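Local coordinates for protein diol-dehydratase (Roseburia inulinivorans, PDB 5I2A) that is a glycyl radical diol dehydratase that catalyses the dehydration of 1,2-propanediol without the help of vitamin B12, at residues F344-V349 / Y433-C438; S382-H387 / Y411-I416. All coordinates share one frame; numbering follows the deposited sequence.

How the contacts relate
Both contacts use the same five-stranded sheet: contact 1 leans on strand 346-350 and contact 2 joins strand 380-385, its neighbour, to the next strand, 409-412. Contact 1 lies deeper and wholly buried, its centre about 10 Å from the centre of the chain, whereas the centre of contact 2 is about 20 Å from it and its H387-E414 end is exposed. Their chemistry follows. Contact 1 relies on an amide, a water and aliphatic packing across two strands that run nearly antiparallel; contact 2 has regular parallel strand pairing, a salt bridge and a histidine-carboxylate pair. They meet directly, Y433 OH probably bonding D413 OD1 (2.7 Å) and Y411 OH probably bonding C438 O.

Contact 1: residues F344-V349 / Y433-C438; sequences FQNLIV and YNIIGC
The F344 ring and the N346 amide are the flat groups that reach across to Y433-C438. C438 places its sulfur obliquely to the F344 ring, SG lying 4.9 Å from the ring centroid and nearest to CD1, a sulfur-aromatic contact; H283 brings a second ring against the same phenyl. The amide of N346 has the carbonyl of G437 at its edge, close to its own plane: ND2 donates to G437 O at 3.0 Å with an N-H...O angle of 162°, although it reaches that oxygen from well above the carbonyl plane. One face of the amide is overlaid by I435, whose CG2 is 3.5 Å from N346 ND2. With CG anti to the backbone N (chi1 -161°), N346 aims this amide between the carbonyls of I435 and G437. Its OD1 accepts from S382 OG and also meets a water, 2.8 Å away, which sits 2.7 Å from I435 O, so both ends of the amide are held and its rotation is fixed. Strands 346-349 and 434-436 run nearly antiparallel, at 163°, yet stand too far apart to pair as a sheet. The first is outermost, within this chain, in a mixed five-stranded sheet beside parallel strand 380-385, consistent with half of the family's ten-stranded barrel; the second leads into G437-C438, placed like the cysteine loop inside that barrel, with a bound ethanediol beside G437. G437 has a positive phi, which favours glycine, and its CA sends a C-H toward F344 O at 3.3 Å. Toward the other end the contact turns aliphatic: I348 splits its branches, CG2 going to N434 CB at 3.6 Å and CD1 to I435 CG1 at 3.7 Å. The polar end of N434 turns to T168, and its ND2 adds a weak bond to I435 O.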
loop_
_atom_site.group_PDB
_atom_site.type_symbol
_atom_site.label_atom_id
_atom_site.label_comp_id
_atom_site.label_asym_id
_atom_site.label_seq_id
_atom_site.Cartn_x
_atom_site.Cartn_y
_atom_site.Cartn_z
ATOM N N PHE A 344 -10.727 29.155 -1.550
ATOM C CA PHE A 344 -10.499 29.342 -0.117
ATOM C C PHE A 344 -9.012 29.487 0.211
ATOM O O PHE A 344 -8.481 28.793 1.074
ATOM C CB PHE A 344 -11.120 28.164 0.658
ATOM C CG PHE A 344 -12.518 27.841 0.202
ATOM C CD1 PHE A 344 -13.607 28.505 0.747
ATOM C CD2 PHE A 344 -12.735 26.934 -0.835
ATOM C CE1 PHE A 344 -14.900 28.240 0.291
ATOM C CE2 PHE A 344 -14.027 26.667 -1.295
ATOM C CZ PHE A 344 -15.106 27.305 -0.726
ATOM N N GLN A 345 -8.349 30.371 -0.521
ATOM C CA GLN A 345 -6.923 30.575 -0.375
ATOM C C GLN A 345 -6.721 31.624 0.708
ATOM O O GLN A 345 -6.797 32.828 0.455
ATOM C CB GLN A 345 -6.288 30.987 -1.709
ATOM C CG GLN A 345 -6.461 29.914 -2.826
ATOM C CD GLN A 345 -6.021 30.404 -4.210
ATOM O OE1 GLN A 345 -4.987 29.984 -4.733
ATOM N NE2 GLN A 345 -6.824 31.286 -4.809
ATOM N N ASN A 346 -6.507 31.149 1.930
ATOM C CA ASN A 346 -6.504 32.039 3.069
ATOM C C ASN A 346 -5.120 32.639 3.287
ATOM O O ASN A 346 -4.119 31.928 3.321
ATOM C CB ASN A 346 -6.966 31.320 4.325
ATOM C CG ASN A 346 -7.404 32.288 5.412
ATOM O OD1 ASN A 346 -6.591 33.011 5.983
ATOM N ND2 ASN A 346 -8.695 32.300 5.701
ATOM N N LEU A 347 -5.094 33.958 3.430
ATOM C CA LEU A 347 -3.868 34.720 3.589
ATOM C C LEU A 347 -4.081 35.662 4.750
ATOM O O LEU A 347 -5.044 36.437 4.773
ATOM C CB LEU A 347 -3.508 35.487 2.302
ATOM C CG LEU A 347 -2.149 36.202 2.229
ATOM C CD1 LEU A 347 -1.687 36.308 0.763
ATOM C CD2 LEU A 347 -2.180 37.585 2.852
ATOM N N ILE A 348 -3.183 35.590 5.722
ATOM C CA ILE A 348 -3.405 36.273 6.988
ATOM C C ILE A 348 -2.311 37.318 7.246
ATOM O O ILE A 348 -1.179 37.169 6.785
ATOM C CB ILE A 348 -3.466 35.254 8.147
ATOM C CG1 ILE A 348 -4.211 35.828 9.357
ATOM C CG2 ILE A 348 -2.081 34.770 8.519
ATOM C CD1 ILE A 348 -4.880 34.740 10.181
ATOM N N VAL A 349 -2.661 38.380 7.968
ATOM C CA VAL A 349 -1.685 39.394 8.351
ATOM C C VAL A 349 -1.664 39.605 9.864
ATOM O O VAL A 349 -2.624 39.280 10.565
ATOM C CB VAL A 349 -1.958 40.753 7.663
ATOM C CG1 VAL A 349 -1.945 40.604 6.152
ATOM C CG2 VAL A 349 -3.263 41.322 8.128
ATOM N N TYR A 433 0.928 30.383 14.042
ATOM C CA TYR A 433 -0.175 29.784 13.285
ATOM C C TYR A 433 -0.698 30.688 12.168
ATOM O O TYR A 433 -0.576 31.922 12.215
ATOM C CB TYR A 433 -1.332 29.395 14.217
ATOM C CG TYR A 433 -2.294 30.519 14.560
ATOM C CD1 TYR A 433 -3.409 30.777 13.764
ATOM C CD2 TYR A 433 -2.108 31.304 15.692
ATOM C CE1 TYR A 433 -4.298 31.790 14.074
ATOM C CE2 TYR A 433 -2.995 32.334 16.009
ATOM C CZ TYR A 433 -4.092 32.569 15.188
ATOM O OH TYR A 433 -4.983 33.579 15.482
ATOM N N ASN A 434 -1.295 30.074 11.157
ATOM C CA ASN A 434 -2.176 30.844 10.293
ATOM C C ASN A 434 -3.475 30.077 10.094
ATOM O O ASN A 434 -3.686 29.028 10.711
ATOM C CB ASN A 434 -1.503 31.194 8.961
ATOM C CG ASN A 434 -1.076 29.978 8.166
ATOM O OD1 ASN A 434 0.104 29.653 8.104
ATOM N ND2 ASN A 434 -2.032 29.328 7.513
ATOM N N ILE A 435 -4.353 30.615 9.266
ATOM C CA ILE A 435 -5.650 30.003 9.035
ATOM C C ILE A 435 -5.644 29.261 7.689
ATOM O O ILE A 435 -5.026 29.698 6.727
ATOM C CB ILE A 435 -6.784 31.054 9.078
ATOM C CG1 ILE A 435 -6.912 31.655 10.486
ATOM C CG2 ILE A 435 -8.131 30.456 8.644
ATOM C CD1 ILE A 435 -7.218 30.631 11.608
ATOM N N ILE A 436 -6.296 28.109 7.664
ATOM C CA ILE A 436 -6.487 27.328 6.459
ATOM C C ILE A 436 -7.908 27.525 5.978
ATOM O O ILE A 436 -8.838 27.416 6.775
ATOM C CB ILE A 436 -6.263 25.815 6.717
ATOM C CG1 ILE A 436 -4.836 25.546 7.236
ATOM C CG2 ILE A 436 -6.630 24.987 5.473
ATOM C CD1 ILE A 436 -3.721 25.876 6.254
ATOM N N GLY A 437 -8.083 27.777 4.679
ATOM C CA GLY A 437 -9.408 27.791 4.087
ATOM C C GLY A 437 -10.352 28.835 4.676
ATOM O O GLY A 437 -10.182 30.028 4.443
ATOM N N CYS A 438 -11.344 28.379 5.433
ATOM C CA CYS A 438 -12.335 29.266 6.038
ATOM C C CYS A 438 -11.910 29.763 7.431
ATOM O O CYS A 438 -11.704 30.954 7.619
ATOM C CB CYS A 438 -13.692 28.566 6.132
ATOM S SG CYS A 438 -14.515 28.310 4.518
HETATM O O HOH W 1 -4.007 32.240 6.770
#

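Contact 2: residues S382-H387 / Y411-I416; sequences SIRVWH and YNDEVI
R384 grips the D413 carboxylate side-on with two nitrogens, NE to OD1 and NH2 to OD2, both at 2.9 Å. OD2 lies in the guanidinium plane, but the groups are turned 52° apart, NH2 meeting OD2 from above the carboxylate. The chain of R384 bends at chi3 (47°) to bring NE round. Y433 OH and Q352 NE2 also bond D413, and R384 NH2 reaches R431 O. A leucine in place of R384 would probably leave the buried D413 carboxylate without its charged mate, with Y433 and Q352 offering only neutral hydrogen bonds. Farther out, E414 OE2 accepts twice from H387, from ND1 at 2.9 Å and from the backbone N at 3.3 Å. Strands 380-385 and 409-412, joined through helix 391-402 as a beta-alpha-beta unit, pair in parallel, V385 N to Y411 O at 2.8 Å and Y411 N to I383 O at 3.1 Å. D413 N extends the ladder to V385 O as helix 413-422 starts; N412 is the N-cap, its OD1 accepting from E414 N while ND2 bonds G785 O. W386 CB rests 3.6 Å from D413 CB, and S382 OG, bonded to N346, lies obliquely to the Y411 ring, 3.3 Å from CE2.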
loop_
_atom_site.group_PDB
_atom_site.type_symbol
_atom_site.label_atom_id
_atom_site.label_comp_id
_atom_site.label_asym_id
_atom_site.label_seq_id
_atom_site.Cartn_x
_atom_site.Cartn_y
_atom_site.Cartn_z
ATOM N N SER A 382 -7.270 37.542 6.027
ATOM C CA SER A 382 -7.538 37.370 7.439
ATOM C C SER A 382 -6.629 38.245 8.289
ATOM O O SER A 382 -5.559 38.666 7.848
ATOM C CB SER A 382 -7.354 35.903 7.818
ATOM O OG SER A 382 -8.234 35.091 7.090
ATOM N N ILE A 383 -7.037 38.498 9.522
ATOM C CA ILE A 383 -6.157 39.172 10.453
ATOM C C ILE A 383 -6.134 38.443 11.797
ATOM O O ILE A 383 -7.165 37.997 12.302
ATOM C CB ILE A 383 -6.563 40.663 10.641
ATOM C CG1 ILE A 383 -5.583 41.372 11.581
ATOM C CG2 ILE A 383 -8.016 40.782 11.126
ATOM C CD1 ILE A 383 -5.705 42.903 11.547
ATOM N N ARG A 384 -4.938 38.278 12.342
ATOM C CA ARG A 384 -4.782 37.741 13.679
ATOM C C ARG A 384 -4.865 38.879 14.692
ATOM O O ARG A 384 -4.072 39.805 14.650
ATOM C CB ARG A 384 -3.449 36.999 13.818
ATOM C CG ARG A 384 -3.429 35.629 13.175
ATOM C CD ARG A 384 -2.061 34.952 13.316
ATOM N NE ARG A 384 -1.530 35.037 14.674
ATOM C CZ ARG A 384 -0.380 34.486 15.057
ATOM N NH1 ARG A 384 0.356 33.789 14.193
ATOM N NH2 ARG A 384 0.035 34.639 16.303
ATOM N N VAL A 385 -5.841 38.797 15.586
ATOM C CA VAL A 385 -6.026 39.770 16.651
ATOM C C VAL A 385 -5.450 39.224 17.965
ATOM O O VAL A 385 -5.718 38.076 18.333
ATOM C CB VAL A 385 -7.524 40.103 16.855
ATOM C CG1 VAL A 385 -7.721 41.114 17.994
ATOM C CG2 VAL A 385 -8.136 40.610 15.569
ATOM N N TRP A 386 -4.645 40.030 18.650
ATOM C CA TRP A 386 -4.178 39.681 19.995
ATOM C C TRP A 386 -4.118 40.942 20.857
ATOM O O TRP A 386 -4.303 42.045 20.350
ATOM C CB TRP A 386 -2.822 38.958 19.944
ATOM C CG TRP A 386 -1.636 39.821 19.663
ATOM C CD1 TRP A 386 -1.361 40.497 18.511
ATOM C CD2 TRP A 386 -0.538 40.067 20.543
ATOM N NE1 TRP A 386 -0.169 41.162 18.627
ATOM C CE2 TRP A 386 0.360 40.913 19.865
ATOM C CE3 TRP A 386 -0.227 39.653 21.843
ATOM C CZ2 TRP A 386 1.549 41.362 20.442
ATOM C CZ3 TRP A 386 0.957 40.103 22.423
ATOM C CH2 TRP A 386 1.829 40.947 21.719
ATOM N N HIS A 387 -3.885 40.783 22.155
ATOM C CA HIS A 387 -3.965 41.919 23.069
ATOM C C HIS A 387 -2.988 43.030 22.692
ATOM O O HIS A 387 -3.274 44.195 22.900
ATOM C CB HIS A 387 -3.744 41.464 24.520
ATOM C CG HIS A 387 -2.337 41.045 24.838
ATOM N ND1 HIS A 387 -1.949 39.723 24.907
ATOM C CD2 HIS A 387 -1.238 41.777 25.150
ATOM C CE1 HIS A 387 -0.669 39.658 25.234
ATOM N NE2 HIS A 387 -0.215 40.890 25.385
ATOM N N TYR A 411 -9.529 36.694 13.723
ATOM C CA TYR A 411 -9.207 35.482 14.487
ATOM C C TYR A 411 -8.526 35.818 15.816
ATOM O O TYR A 411 -7.683 36.701 15.891
ATOM C CB TYR A 411 -8.326 34.537 13.656
ATOM C CG TYR A 411 -9.021 34.113 12.368
ATOM C CD1 TYR A 411 -9.834 32.976 12.328
ATOM C CD2 TYR A 411 -8.909 34.880 11.218
ATOM C CE1 TYR A 411 -10.493 32.606 11.166
ATOM C CE2 TYR A 411 -9.564 34.519 10.042
ATOM C CZ TYR A 411 -10.354 33.387 10.021
ATOM O OH TYR A 411 -11.004 33.060 8.865
ATOM N N ASN A 412 -8.900 35.083 16.854
ATOM C CA ASN A 412 -8.447 35.370 18.207
ATOM C C ASN A 412 -7.234 34.524 18.640
ATOM O O ASN A 412 -7.385 33.385 19.090
ATOM C CB ASN A 412 -9.627 35.173 19.166
ATOM C CG ASN A 412 -9.297 35.550 20.603
ATOM O OD1 ASN A 412 -8.251 36.118 20.881
ATOM N ND2 ASN A 412 -10.205 35.232 21.518
ATOM N N ASP A 413 -6.044 35.095 18.503
ATOM C CA ASP A 413 -4.803 34.496 19.028
ATOM C C ASP A 413 -4.955 33.870 20.408
ATOM O O ASP A 413 -4.466 32.765 20.657
ATOM C CB ASP A 413 -3.688 35.544 19.124
ATOM C CG ASP A 413 -2.937 35.736 17.822
ATOM O OD1 ASP A 413 -3.497 35.431 16.757
ATOM O OD2 ASP A 413 -1.778 36.201 17.864
ATOM N N GLU A 414 -5.627 34.583 21.309
ATOM C CA GLU A 414 -5.637 34.192 22.716
ATOM C C GLU A 414 -6.394 32.895 22.972
ATOM O O GLU A 414 -6.182 32.236 23.985
ATOM C CB GLU A 414 -6.218 35.310 23.578
ATOM C CG GLU A 414 -5.135 36.154 24.242
ATOM C CD GLU A 414 -4.768 37.362 23.413
ATOM O OE1 GLU A 414 -5.658 37.860 22.701
ATOM O OE2 GLU A 414 -3.609 37.816 23.458
ATOM N N VAL A 415 -7.270 32.530 22.047
ATOM C CA VAL A 415 -7.972 31.251 22.108
ATOM C C VAL A 415 -7.312 30.212 21.207
ATOM O O VAL A 415 -7.202 29.049 21.567
ATOM C CB VAL A 415 -9.463 31.415 21.700
ATOM C CG1 VAL A 415 -10.118 30.070 21.444
ATOM C CG2 VAL A 415 -10.201 32.176 22.778
ATOM N N ILE A 416 -6.880 30.636 20.025
ATOM C CA ILE A 416 -6.366 29.698 19.036
ATOM C C ILE A 416 -5.020 29.109 19.458
ATOM O O ILE A 416 -4.810 27.918 19.346
ATOM C CB ILE A 416 -6.254 30.367 17.661
ATOM C CG1 ILE A 416 -7.667 30.612 17.096
ATOM C CG2 ILE A 416 -5.391 29.535 16.706
ATOM C CD1 ILE A 416 -7.695 31.432 15.823
#